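PDB 1YGP: yeast glycogen phosphorylase from Saccharomyces cerevisiae, which belongs to the carbohydrate phosphorylase family, adopts the two-lobed GT-B fold and carries a bound pyridoxal-5'-phosphate. Local coordinates for residues V375-R379 against R426-I431; N526-L532 against K566-V570; T600-V606 against R648-G654; L780-L784 against V820-E825. One frame throughout, in Å; residues are numbered along the deposited sequence.

Contact 1 (V375-R379 against R426-I431); sequences VELQR and RHLEII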
loop_
_atom_site.group_PDB
_atom_site.type_symbol
_atom_site.label_atom_id
_atom_site.label_comp_id
_atom_site.label_asym_id
_atom_site.label_seq_id
_atom_site.Cartn_x
_atom_site.Cartn_y
_atom_site.Cartn_z
ATOM N N VAL A 375 14.143 27.359 -13.362
ATOM C CA VAL A 375 15.555 27.049 -13.441
ATOM C C VAL A 375 15.793 25.693 -14.096
ATOM O O VAL A 375 16.808 25.452 -14.744
ATOM C CB VAL A 375 16.097 27.095 -12.013
ATOM C CG1 VAL A 375 17.586 26.858 -11.994
ATOM C CG2 VAL A 375 15.884 28.466 -11.442
ATOM N N GLU A 376 14.883 24.746 -13.875
ATOM C CA GLU A 376 14.942 23.426 -14.465
ATOM C C GLU A 376 14.620 23.468 -15.960
ATOM O O GLU A 376 15.351 22.806 -16.710
ATOM C CB GLU A 376 13.965 22.534 -13.718
ATOM C CG GLU A 376 13.721 21.139 -14.287
ATOM C CD GLU A 376 14.888 20.159 -14.224
ATOM O OE1 GLU A 376 15.887 20.422 -13.561
ATOM O OE2 GLU A 376 14.774 19.104 -14.846
ATOM N N LEU A 377 13.601 24.211 -16.452
ATOM C CA LEU A 377 13.331 24.248 -17.877
ATOM C C LEU A 377 14.555 24.871 -18.521
ATOM O O LEU A 377 15.067 24.304 -19.489
ATOM C CB LEU A 377 12.092 25.079 -18.214
ATOM C CG LEU A 377 11.655 25.164 -19.701
ATOM C CD1 LEU A 377 11.629 23.780 -20.327
ATOM C CD2 LEU A 377 10.286 25.805 -19.796
ATOM N N GLN A 378 15.137 25.932 -17.960
ATOM C CA GLN A 378 16.355 26.497 -18.528
ATOM C C GLN A 378 17.473 25.450 -18.556
ATOM O O GLN A 378 18.105 25.263 -19.605
ATOM C CB GLN A 378 16.772 27.704 -17.706
ATOM C CG GLN A 378 17.977 28.453 -18.224
ATOM C CD GLN A 378 17.822 29.133 -19.567
ATOM O OE1 GLN A 378 16.802 29.065 -20.250
ATOM N NE2 GLN A 378 18.860 29.844 -19.982
ATOM N N ARG A 379 17.679 24.717 -17.444
ATOM C CA ARG A 379 18.659 23.655 -17.393
ATOM C C ARG A 379 18.436 22.610 -18.485
ATOM O O ARG A 379 19.400 22.283 -19.188
ATOM C CB ARG A 379 18.632 22.933 -16.047
ATOM C CG ARG A 379 19.757 21.888 -15.950
ATOM C CD ARG A 379 19.796 21.036 -14.685
ATOM N NE ARG A 379 18.668 20.130 -14.619
ATOM C CZ ARG A 379 18.685 18.965 -15.254
ATOM N NH1 ARG A 379 19.744 18.560 -15.962
ATOM N NH2 ARG A 379 17.582 18.233 -15.261
ATOM N N ARG A 426 24.267 22.547 -10.509
ATOM C CA ARG A 426 24.029 23.207 -11.794
ATOM C C ARG A 426 22.937 24.263 -11.712
ATOM O O ARG A 426 23.014 25.308 -12.354
ATOM C CB ARG A 426 23.649 22.149 -12.837
ATOM C CG ARG A 426 23.363 22.657 -14.238
ATOM C CD ARG A 426 24.633 23.260 -14.810
ATOM N NE ARG A 426 24.559 23.517 -16.241
ATOM C CZ ARG A 426 24.829 24.716 -16.729
ATOM N NH1 ARG A 426 25.175 25.726 -15.933
ATOM N NH2 ARG A 426 24.772 24.909 -18.039
ATOM N N HIS A 427 21.909 24.040 -10.890
ATOM C CA HIS A 427 20.801 24.985 -10.793
ATOM C C HIS A 427 21.306 26.214 -10.060
ATOM O O HIS A 427 20.779 27.283 -10.336
ATOM C CB HIS A 427 19.612 24.415 -10.030
ATOM C CG HIS A 427 18.972 23.214 -10.712
ATOM N ND1 HIS A 427 17.980 23.235 -11.583
ATOM C CD2 HIS A 427 19.325 21.887 -10.522
ATOM C CE1 HIS A 427 17.712 22.000 -11.921
ATOM N NE2 HIS A 427 18.520 21.194 -11.288
ATOM N N LEU A 428 22.312 26.130 -9.179
ATOM C CA LEU A 428 22.938 27.339 -8.649
ATOM C C LEU A 428 23.660 28.120 -9.754
ATOM O O LEU A 428 23.606 29.349 -9.814
ATOM C CB LEU A 428 23.991 27.041 -7.600
ATOM C CG LEU A 428 23.995 27.922 -6.367
ATOM C CD1 LEU A 428 25.345 27.743 -5.753
ATOM C CD2 LEU A 428 23.821 29.396 -6.648
ATOM N N GLU A 429 24.373 27.436 -10.644
ATOM C CA GLU A 429 25.089 28.070 -11.732
ATOM C C GLU A 429 24.111 28.882 -12.572
ATOM O O GLU A 429 24.302 30.081 -12.804
ATOM C CB GLU A 429 25.742 27.014 -12.596
ATOM C CG GLU A 429 26.900 26.240 -12.007
ATOM C CD GLU A 429 27.648 25.338 -13.000
ATOM O OE1 GLU A 429 27.267 25.231 -14.173
ATOM O OE2 GLU A 429 28.645 24.729 -12.593
ATOM N N ILE A 430 23.004 28.273 -12.985
ATOM C CA ILE A 430 22.038 28.977 -13.809
ATOM C C ILE A 430 21.401 30.124 -13.009
ATOM O O ILE A 430 21.189 31.198 -13.588
ATOM C CB ILE A 430 21.005 27.926 -14.337
ATOM C CG1 ILE A 430 21.731 26.820 -15.096
ATOM C CG2 ILE A 430 20.062 28.558 -15.337
ATOM C CD1 ILE A 430 20.885 25.669 -15.635
ATOM N N ILE A 431 21.167 30.023 -11.690
ATOM C CA ILE A 431 20.593 31.151 -10.967
ATOM C C ILE A 431 21.583 32.308 -10.939
ATOM O O ILE A 431 21.172 33.467 -11.102
ATOM C CB ILE A 431 20.197 30.736 -9.537
ATOM C CG1 ILE A 431 19.111 29.675 -9.665
ATOM C CG2 ILE A 431 19.629 31.914 -8.732
ATOM C CD1 ILE A 431 18.579 29.050 -8.361
#

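Contact 2 (N526-L532 against K566-V570); sequences NPSLAKL and KWNQV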
loop_
_atom_site.group_PDB
_atom_site.type_symbol
_atom_site.label_atom_id
_atom_site.label_comp_id
_atom_site.label_asym_id
_atom_site.label_seq_id
_atom_site.Cartn_x
_atom_site.Cartn_y
_atom_site.Cartn_z
ATOM N N ASN A 526 -24.765 22.233 0.656
ATOM C CA ASN A 526 -26.080 22.704 1.063
ATOM C C ASN A 526 -27.173 22.404 0.040
ATOM O O ASN A 526 -27.799 23.313 -0.525
ATOM C CB ASN A 526 -25.992 24.200 1.319
ATOM C CG ASN A 526 -27.075 24.765 2.238
ATOM O OD1 ASN A 526 -28.115 24.158 2.529
ATOM N ND2 ASN A 526 -26.877 25.978 2.745
ATOM N N PRO A 527 -27.503 21.124 -0.207
ATOM C CA PRO A 527 -28.530 20.697 -1.147
ATOM C C PRO A 527 -29.882 21.336 -0.912
ATOM O O PRO A 527 -30.513 21.797 -1.858
ATOM C CB PRO A 527 -28.571 19.215 -0.991
ATOM C CG PRO A 527 -28.180 18.975 0.458
ATOM C CD PRO A 527 -27.028 19.964 0.549
ATOM N N SER A 528 -30.321 21.420 0.345
ATOM C CA SER A 528 -31.621 21.961 0.753
ATOM C C SER A 528 -31.792 23.397 0.270
ATOM O O SER A 528 -32.893 23.770 -0.129
ATOM C CB SER A 528 -31.727 21.867 2.294
ATOM O OG SER A 528 -30.473 21.457 2.868
ATOM N N LEU A 529 -30.723 24.204 0.259
ATOM C CA LEU A 529 -30.769 25.527 -0.316
ATOM C C LEU A 529 -30.678 25.388 -1.827
ATOM O O LEU A 529 -31.415 26.089 -2.527
ATOM C CB LEU A 529 -29.610 26.392 0.175
ATOM C CG LEU A 529 -29.411 27.791 -0.429
ATOM C CD1 LEU A 529 -30.675 28.612 -0.266
ATOM C CD2 LEU A 529 -28.266 28.484 0.261
ATOM N N ALA A 530 -29.846 24.507 -2.390
ATOM C CA ALA A 530 -29.760 24.363 -3.843
ATOM C C ALA A 530 -31.097 23.999 -4.482
ATOM O O ALA A 530 -31.411 24.422 -5.601
ATOM C CB ALA A 530 -28.769 23.285 -4.218
ATOM N N LYS A 531 -31.923 23.237 -3.755
ATOM C CA LYS A 531 -33.253 22.884 -4.206
ATOM C C LYS A 531 -34.104 24.146 -4.091
ATOM O O LYS A 531 -34.750 24.482 -5.084
ATOM C CB LYS A 531 -33.874 21.781 -3.332
ATOM N N LEU A 532 -34.079 24.915 -2.985
ATOM C CA LEU A 532 -34.893 26.114 -2.816
ATOM C C LEU A 532 -34.731 27.080 -3.959
ATOM O O LEU A 532 -35.739 27.545 -4.486
ATOM C CB LEU A 532 -34.549 26.878 -1.527
ATOM C CG LEU A 532 -35.315 28.165 -1.126
ATOM C CD1 LEU A 532 -36.817 27.954 -1.129
ATOM C CD2 LEU A 532 -34.925 28.547 0.285
ATOM N N LYS A 566 -39.133 29.989 4.322
ATOM C CA LYS A 566 -38.492 28.893 3.644
ATOM C C LYS A 566 -36.979 28.934 3.822
ATOM O O LYS A 566 -36.341 27.935 4.192
ATOM C CB LYS A 566 -38.881 28.984 2.195
ATOM C CG LYS A 566 -39.839 27.896 1.780
ATOM C CD LYS A 566 -41.190 28.065 2.440
ATOM C CE LYS A 566 -42.271 28.109 1.376
ATOM N NZ LYS A 566 -42.088 29.261 0.513
ATOM N N TRP A 567 -36.432 30.141 3.638
ATOM C CA TRP A 567 -35.018 30.409 3.753
ATOM C C TRP A 567 -34.579 30.091 5.164
ATOM O O TRP A 567 -33.530 29.474 5.367
ATOM C CB TRP A 567 -34.725 31.869 3.467
ATOM C CG TRP A 567 -33.284 32.122 3.037
ATOM C CD1 TRP A 567 -32.327 32.491 3.944
ATOM C CD2 TRP A 567 -32.790 32.037 1.754
ATOM N NE1 TRP A 567 -31.229 32.641 3.239
ATOM C CE2 TRP A 567 -31.450 32.383 1.943
ATOM C CE3 TRP A 567 -33.258 31.727 0.475
ATOM C CZ2 TRP A 567 -30.568 32.425 0.871
ATOM C CZ3 TRP A 567 -32.367 31.767 -0.600
ATOM C CH2 TRP A 567 -31.032 32.117 -0.401
ATOM N N ASN A 568 -35.376 30.439 6.169
ATOM C CA ASN A 568 -34.939 30.185 7.514
ATOM C C ASN A 568 -34.955 28.700 7.828
ATOM O O ASN A 568 -33.997 28.182 8.415
ATOM C CB ASN A 568 -35.810 30.926 8.490
ATOM C CG ASN A 568 -35.165 30.930 9.867
ATOM O OD1 ASN A 568 -35.815 30.673 10.865
ATOM N ND2 ASN A 568 -33.887 31.212 10.066
ATOM N N GLN A 569 -35.971 27.978 7.359
ATOM C CA GLN A 569 -36.103 26.547 7.602
ATOM C C GLN A 569 -34.903 25.754 7.118
ATOM O O GLN A 569 -34.407 24.872 7.837
ATOM C CB GLN A 569 -37.348 26.031 6.913
ATOM C CG GLN A 569 -37.607 24.558 7.118
ATOM C CD GLN A 569 -37.843 24.248 8.577
ATOM O OE1 GLN A 569 -36.969 23.821 9.327
ATOM N NE2 GLN A 569 -39.066 24.464 9.033
ATOM N N VAL A 570 -34.413 26.107 5.924
ATOM C CA VAL A 570 -33.226 25.464 5.350
ATOM C C VAL A 570 -32.097 25.579 6.403
ATOM O O VAL A 570 -31.568 24.604 6.949
ATOM C CB VAL A 570 -32.859 26.194 4.010
ATOM C CG1 VAL A 570 -31.665 25.535 3.377
ATOM C CG2 VAL A 570 -33.985 26.110 2.993
#

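Contact 3 (T600-V606 against R648-G654); sequences TLFDMQV and RKVSIFG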
loop_
_atom_site.group_PDB
_atom_site.type_symbol
_atom_site.label_atom_id
_atom_site.label_comp_id
_atom_site.label_asym_id
_atom_site.label_seq_id
_atom_site.Cartn_x
_atom_site.Cartn_y
_atom_site.Cartn_z
ATOM N N THR A 600 -30.987 30.115 18.668
ATOM C CA THR A 600 -29.614 29.995 19.115
ATOM C C THR A 600 -28.719 30.510 17.993
ATOM O O THR A 600 -28.725 29.942 16.898
ATOM C CB THR A 600 -29.263 28.538 19.404
ATOM O OG1 THR A 600 -30.220 27.993 20.302
ATOM C CG2 THR A 600 -27.901 28.448 20.042
ATOM N N LEU A 601 -27.947 31.581 18.192
ATOM C CA LEU A 601 -27.062 32.063 17.140
ATOM C C LEU A 601 -25.822 31.186 17.157
ATOM O O LEU A 601 -25.165 30.995 18.191
ATOM C CB LEU A 601 -26.604 33.512 17.353
ATOM C CG LEU A 601 -25.633 34.131 16.343
ATOM C CD1 LEU A 601 -26.374 34.778 15.191
ATOM C CD2 LEU A 601 -24.839 35.222 17.027
ATOM N N PHE A 602 -25.562 30.601 15.999
ATOM C CA PHE A 602 -24.365 29.830 15.793
ATOM C C PHE A 602 -23.312 30.785 15.236
ATOM O O PHE A 602 -23.442 31.382 14.159
ATOM C CB PHE A 602 -24.725 28.696 14.849
ATOM C CG PHE A 602 -25.354 27.490 15.563
ATOM C CD1 PHE A 602 -26.292 27.637 16.591
ATOM C CD2 PHE A 602 -24.993 26.198 15.164
ATOM C CE1 PHE A 602 -26.850 26.510 17.200
ATOM C CE2 PHE A 602 -25.560 25.083 15.779
ATOM C CZ PHE A 602 -26.486 25.238 16.793
ATOM N N ASP A 603 -22.273 30.973 16.020
ATOM C CA ASP A 603 -21.227 31.908 15.707
ATOM C C ASP A 603 -19.929 31.115 15.557
ATOM O O ASP A 603 -19.391 30.677 16.592
ATOM C CB ASP A 603 -21.213 32.892 16.867
ATOM C CG ASP A 603 -20.179 34.002 16.896
ATOM O OD1 ASP A 603 -19.445 34.204 15.919
ATOM O OD2 ASP A 603 -20.115 34.667 17.930
ATOM N N MET A 604 -19.387 30.912 14.330
ATOM C CA MET A 604 -18.167 30.142 14.175
ATOM C C MET A 604 -16.916 30.844 13.700
ATOM O O MET A 604 -16.987 31.791 12.914
ATOM C CB MET A 604 -18.351 28.940 13.224
ATOM C CG MET A 604 -19.358 28.909 12.106
ATOM S SD MET A 604 -21.028 28.455 12.677
ATOM C CE MET A 604 -21.214 26.775 12.189
ATOM N N GLN A 605 -15.743 30.390 14.157
ATOM C CA GLN A 605 -14.434 30.828 13.648
ATOM C C GLN A 605 -13.614 29.553 13.441
ATOM O O GLN A 605 -12.971 29.014 14.346
ATOM C CB GLN A 605 -13.696 31.750 14.646
ATOM C CG GLN A 605 -12.443 32.411 14.096
ATOM C CD GLN A 605 -11.732 33.330 15.081
ATOM O OE1 GLN A 605 -11.928 33.278 16.295
ATOM N NE2 GLN A 605 -10.830 34.192 14.644
ATOM N N VAL A 606 -13.708 28.997 12.237
ATOM C CA VAL A 606 -12.972 27.802 11.880
ATOM C C VAL A 606 -11.873 28.151 10.869
ATOM O O VAL A 606 -12.130 28.494 9.703
ATOM C CB VAL A 606 -13.914 26.694 11.283
ATOM C CG1 VAL A 606 -14.817 26.191 12.394
ATOM C CG2 VAL A 606 -14.831 27.201 10.178
ATOM N N ARG A 648 -29.023 33.604 23.737
ATOM C CA ARG A 648 -28.565 32.263 23.367
ATOM C C ARG A 648 -27.699 32.144 22.107
ATOM O O ARG A 648 -28.132 32.425 20.974
ATOM C CB ARG A 648 -29.834 31.429 23.280
ATOM C CG ARG A 648 -29.622 29.939 23.188
ATOM C CD ARG A 648 -30.899 29.188 23.539
ATOM N NE ARG A 648 -30.989 28.914 24.970
ATOM C CZ ARG A 648 -31.838 29.546 25.788
ATOM N NH1 ARG A 648 -32.683 30.491 25.351
ATOM N NH2 ARG A 648 -31.818 29.221 27.082
ATOM N N LYS A 649 -26.473 31.673 22.348
ATOM C CA LYS A 649 -25.388 31.638 21.382
ATOM C C LYS A 649 -24.610 30.341 21.574
ATOM O O LYS A 649 -24.631 29.741 22.657
ATOM C CB LYS A 649 -24.475 32.824 21.656
ATOM C CG LYS A 649 -23.457 33.313 20.643
ATOM C CD LYS A 649 -22.540 34.240 21.417
ATOM C CE LYS A 649 -21.699 35.200 20.558
ATOM N NZ LYS A 649 -22.454 36.284 19.939
ATOM N N VAL A 650 -23.937 29.883 20.519
ATOM C CA VAL A 650 -23.030 28.742 20.531
ATOM C C VAL A 650 -21.842 29.242 19.725
ATOM O O VAL A 650 -21.986 29.630 18.549
ATOM C CB VAL A 650 -23.572 27.482 19.796
ATOM C CG1 VAL A 650 -22.520 26.397 19.842
ATOM C CG2 VAL A 650 -24.784 26.917 20.463
ATOM N N SER A 651 -20.688 29.290 20.353
ATOM C CA SER A 651 -19.479 29.607 19.619
ATOM C C SER A 651 -18.801 28.301 19.171
ATOM O O SER A 651 -18.492 27.392 19.959
ATOM C CB SER A 651 -18.562 30.403 20.505
ATOM O OG SER A 651 -19.211 31.580 20.980
ATOM N N ILE A 652 -18.590 28.180 17.867
ATOM C CA ILE A 652 -18.014 26.999 17.253
ATOM C C ILE A 652 -16.590 27.350 16.832
ATOM O O ILE A 652 -16.392 28.270 16.032
ATOM C CB ILE A 652 -18.912 26.621 16.049
ATOM C CG1 ILE A 652 -20.333 26.261 16.490
ATOM C CG2 ILE A 652 -18.275 25.458 15.328
ATOM C CD1 ILE A 652 -20.449 24.910 17.229
ATOM N N PHE A 653 -15.567 26.702 17.374
ATOM C CA PHE A 653 -14.194 26.945 16.953
ATOM C C PHE A 653 -13.681 25.670 16.297
ATOM O O PHE A 653 -14.062 24.558 16.676
ATOM C CB PHE A 653 -13.290 27.271 18.137
ATOM C CG PHE A 653 -13.526 28.623 18.789
ATOM C CD1 PHE A 653 -14.561 28.792 19.719
ATOM C CD2 PHE A 653 -12.668 29.691 18.516
ATOM C CE1 PHE A 653 -14.731 30.017 20.375
ATOM C CE2 PHE A 653 -12.851 30.910 19.183
ATOM C CZ PHE A 653 -13.880 31.081 20.112
ATOM N N GLY A 654 -12.819 25.794 15.305
ATOM C CA GLY A 654 -12.213 24.652 14.661
ATOM C C GLY A 654 -10.922 25.102 14.001
ATOM O O GLY A 654 -10.830 26.275 13.603
#

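Contact 4 (L780-L784 against V820-E825); sequences LPSSL and VSDDFE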
loop_
_atom_site.group_PDB
_atom_site.type_symbol
_atom_site.label_atom_id
_atom_site.label_comp_id
_atom_site.label_asym_id
_atom_site.label_seq_id
_atom_site.Cartn_x
_atom_site.Cartn_y
_atom_site.Cartn_z
ATOM N N LEU A 780 -5.027 49.327 29.204
ATOM C CA LEU A 780 -6.022 48.387 28.703
ATOM C C LEU A 780 -7.428 48.824 29.106
ATOM O O LEU A 780 -7.615 49.354 30.202
ATOM C CB LEU A 780 -5.771 46.984 29.261
ATOM C CG LEU A 780 -4.407 46.387 29.029
ATOM C CD1 LEU A 780 -4.366 45.035 29.698
ATOM C CD2 LEU A 780 -4.119 46.277 27.546
ATOM N N PRO A 781 -8.452 48.628 28.275
ATOM C CA PRO A 781 -9.850 48.826 28.642
ATOM C C PRO A 781 -10.268 47.963 29.824
ATOM O O PRO A 781 -9.945 46.772 29.823
ATOM C CB PRO A 781 -10.604 48.480 27.389
ATOM C CG PRO A 781 -9.604 48.726 26.293
ATOM C CD PRO A 781 -8.322 48.208 26.887
ATOM N N SER A 782 -11.020 48.451 30.807
ATOM C CA SER A 782 -11.508 47.634 31.915
ATOM C C SER A 782 -12.092 46.276 31.519
ATOM O O SER A 782 -11.818 45.266 32.168
ATOM C CB SER A 782 -12.575 48.392 32.679
ATOM O OG SER A 782 -12.153 49.729 32.899
ATOM N N SER A 783 -12.826 46.221 30.410
ATOM C CA SER A 783 -13.473 45.017 29.907
ATOM C C SER A 783 -12.485 43.887 29.688
ATOM O O SER A 783 -12.601 42.776 30.224
ATOM C CB SER A 783 -14.166 45.388 28.609
ATOM O OG SER A 783 -13.391 46.378 27.932
ATOM N N LEU A 784 -11.449 44.278 28.944
ATOM C CA LEU A 784 -10.367 43.380 28.616
ATOM C C LEU A 784 -9.596 43.072 29.879
ATOM O O LEU A 784 -9.220 41.918 30.101
ATOM C CB LEU A 784 -9.416 43.996 27.609
ATOM C CG LEU A 784 -8.378 43.035 27.091
ATOM C CD1 LEU A 784 -9.093 41.919 26.356
ATOM C CD2 LEU A 784 -7.412 43.741 26.164
ATOM N N VAL A 820 -5.209 43.528 20.017
ATOM C CA VAL A 820 -6.393 43.008 20.697
ATOM C C VAL A 820 -7.051 44.107 21.546
ATOM O O VAL A 820 -8.262 44.324 21.462
ATOM C CB VAL A 820 -6.020 41.791 21.595
ATOM C CG1 VAL A 820 -7.185 41.338 22.480
ATOM C CG2 VAL A 820 -5.674 40.622 20.679
ATOM N N SER A 821 -6.252 44.851 22.320
ATOM C CA SER A 821 -6.750 45.908 23.182
ATOM C C SER A 821 -7.533 46.965 22.416
ATOM O O SER A 821 -8.623 47.397 22.823
ATOM C CB SER A 821 -5.599 46.611 23.889
ATOM O OG SER A 821 -4.333 45.938 23.842
ATOM N N ASP A 822 -6.979 47.273 21.236
ATOM C CA ASP A 822 -7.509 48.358 20.421
ATOM C C ASP A 822 -8.883 48.038 19.870
ATOM O O ASP A 822 -9.824 48.843 19.940
ATOM C CB ASP A 822 -6.546 48.649 19.279
ATOM C CG ASP A 822 -5.146 48.936 19.819
ATOM O OD1 ASP A 822 -4.878 50.057 20.259
ATOM O OD2 ASP A 822 -4.328 48.021 19.820
ATOM N N ASP A 823 -9.010 46.797 19.402
ATOM C CA ASP A 823 -10.261 46.396 18.807
ATOM C C ASP A 823 -11.252 45.814 19.794
ATOM O O ASP A 823 -12.423 45.676 19.421
ATOM C CB ASP A 823 -9.949 45.404 17.670
ATOM C CG ASP A 823 -9.119 45.990 16.532
ATOM O OD1 ASP A 823 -8.977 47.207 16.406
ATOM O OD2 ASP A 823 -8.610 45.224 15.736
ATOM N N PHE A 824 -10.891 45.564 21.060
ATOM C CA PHE A 824 -11.793 44.857 21.968
ATOM C C PHE A 824 -13.164 45.492 22.134
ATOM O O PHE A 824 -14.195 44.840 21.930
ATOM C CB PHE A 824 -11.172 44.700 23.362
ATOM C CG PHE A 824 -11.848 43.565 24.133
ATOM C CD1 PHE A 824 -11.836 42.263 23.609
ATOM C CD2 PHE A 824 -12.512 43.819 25.339
ATOM C CE1 PHE A 824 -12.495 41.226 24.287
ATOM C CE2 PHE A 824 -13.163 42.767 26.002
ATOM C CZ PHE A 824 -13.162 41.470 25.482
ATOM N N GLU A 825 -13.203 46.791 22.417
ATOM C CA GLU A 825 -14.466 47.472 22.616
ATOM C C GLU A 825 -15.355 47.537 21.386
ATOM O O GLU A 825 -16.569 47.361 21.486
ATOM C CB GLU A 825 -14.166 48.867 23.146
ATOM C CG GLU A 825 -14.147 48.903 24.680
ATOM C CD GLU A 825 -15.462 48.412 25.288
ATOM O OE1 GLU A 825 -16.511 49.007 25.014
ATOM O OE2 GLU A 825 -15.435 47.422 26.023
#

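Contact 1 (V375-R379 against R426-I431)
The His427 ring is the polar centre of this contact and reaches across to Val375, Glu376 and Arg379. Its edge meets Glu376 OE1, and the carboxylate and imidazole planes are only 26° apart. Val375 CG1 also lies at the edge, 3.7 Å from His427 ND1. Arg379 CD covers one ring face, 3.6 Å from His427 NE2. Tyr333 and Trp251 bring further rings against the imidazole.

Two salt bridges lie within a helix, and a third joins the two helices. Arg379 holds Glu376 side-on: Arg379 NE donates to Glu376 OE1 at 3.0 Å, and Arg379 NH2 to Glu376 OE2 at 3.0 Å. Tyr333 OH is a further partner of Glu376 OE1. On the other helix, Arg426 NH1 pairs with Glu429 OE1 at 2.8 Å, while its NH2 reaches over to Asp383 of helix 372-384.

The rest is apolar. Ile430 has CG1 anti to its carbonyl carbon (chi1 -57°), which sends CD1 toward the partner helix, 3.6 Å from Arg379 CB. The same methyl sits above the Arg426 guanidinium. Ile430 CG2 meets Gln378 CG at 3.6 Å. Val375 CG2 packs on Ile431 CG1 at 3.9 Å.

Helices 372-384 and 425-445 cross here almost at a right angle (97°), so the patch is compact. The former follows strand 361-366 of the mixed sheet. Within these segments the touching atoms are mainly methyls, arginine methylenes and one imidazole, while Arg426 adds an ionic link to Asp383. The nearby carboxylate would probably polarise that imidazole.

Contact 2 (N526-L532 against K566-V570)
The indole of Trp567 takes Leu529 CD1 over one face, in a CH-pi contact. The methyl lies 3.8 Å from the centroid of the six-membered ring of Trp567, 24° off the ring normal, and is displaced toward the rim. Leu532 CD2 comes to the same indole obliquely, 3.6 Å from Trp567 CE3. Ring atom NE1 is hydrogen-bonded to Ser849 OG on helix 842-856, whose Val850 and Leu853 also touch the indole. The ring of Phe563 meets it too.

This is an antiparallel helix pair. Helix 527-536 begins beside an early turn of helix 562-584, and the local axes run at 160° and approach to 9.9 Å.

The other flat group is the amide of Asn526, at the N-cap of helix 527-536. Its OD1 accepts a weak capping bond from Leu529 N, and also bonds to Asn574 ND2 further along the partner helix. Its ND2 bonds to Asn732. The buried amide therefore joins three parts of the chain. Its side chain is about 13 Å from the bound pyridoxal-5'-phosphate.

Between the helices the leucines and Val570 fit together. Leu532 divides its two methyls: CD1 rests 4.0 Å from Lys566 CB, and CD2 meets Val570 CG2 at 3.8 Å. The aliphatic start of Lys566 lies over the contact, but its ammonium end leads away.

Val570 CG1 is anti to its backbone N (chi1 -179°). This sets the methyl against the first turn of the other helix, 3.8 Å from Ser528 CB and 3.5 Å from Leu529 N.

Contact 3 (T600-V606 against R648-G654)
Leu601 N to Arg648 O, Val650 N to Leu601 O, Asp603 N to Val650 O, Ile652 N to Asp603 O and Gln605 N to Ile652 O are five good backbone hydrogen bonds. They join two parallel strands. A sixth, Gly654 N to Gln605 O, is weak at 3.4 Å. The Asp603 N bond is nearly straight (173°).

Asp603 OD2 forms a long salt bridge to Lys649 NZ at 3.5 Å. The bend at the end of the lysine (chi4 72°) carries NZ toward Leu601 CD2, so CE lies nearer the carboxylate than NZ does. Asp603 OD2 has a weak further bond to His831. Gln605 OE1 is bound by Asn618.

On the opposite face, Val650 CB lies over the Phe602 ring, offset toward the rim. Val650 CG2 also meets Thr600 CG2 at 3.5 Å. Met604 CB and Ile652 CB touch at 3.7 Å.

These are adjacent strands of the six-stranded parallel sheet, linked by a beta-alpha-beta crossover through helix 615-634. Strand 710-713 flanks 601-606, and strand 688-693 flanks 649-654. Helix 562-584 covers Phe602 and Met604; helices 820-840 and 615-634 cover the face of Leu601, Lys649 and Phe653.

Contact 4 (L780-L784 against V820-E825)
Leu784 and Phe824 both carry CG anti to the backbone N (chi1 -172° and -159°), and this brings the leucine branch over the aromatic ring. Leu784 CD1 sits 3.8 Å from the Phe824 ring centroid, almost straight above it, in a CH-pi contact. The start of helix 782-790, with Pro781 at its N-cap position, here packs on the first turns of helix 820-840. Both belong to the C-terminal part of the GT-B fold.

Leu784 CB also touches the ring, 3.8 Å from Phe824 CD2. Its other methyl, CD2, reaches 3.7 Å to Ser821 CA. Ser783 comes to the edge of the Phe824 ring. Its hydroxyl OG donates to Glu825 OE2 at 3.0 Å, meeting the anti side of the carboxylate 23° out of its plane. Glu825 is exposed to solvent, so this bond lies at the outer side of the contact.

Helix 615-634 packs on one part of it: Leu617 and Phe620 touch Phe824, and Tyr624 touches Ser783. Ile811 of helix 805-813 touches Leu780 and Ser821. Ser821 OG is hydrogen-bonded to Asp816 OD2, and Leu780 CD2 lies 3.7 Å from that hydroxyl oxygen, OG of Ser821. Beside it, Pro781 CG rests 3.8 Å from Ser821 O.

From the N terminus the four contacts close in series, and none nests in or crosses another. Contact 1 closes a loop of 46 residues that includes strand 400-404 of the mixed sheet. It stands apart, its centre 54 Å from that of contact 2. Contact 2 closes 33 residues between two helices. Helix 562-584 then leads on toward strand 601-606 and also packs on the sheet at contact 3. Contact 3 closes 41 residues, mostly helix, within the parallel sheet. Contact 4 closes 35 residues near the C-terminal end. Helix 820-840 ties it to contact 3, whose centre is 21 Å away, and helix 615-634 touches both.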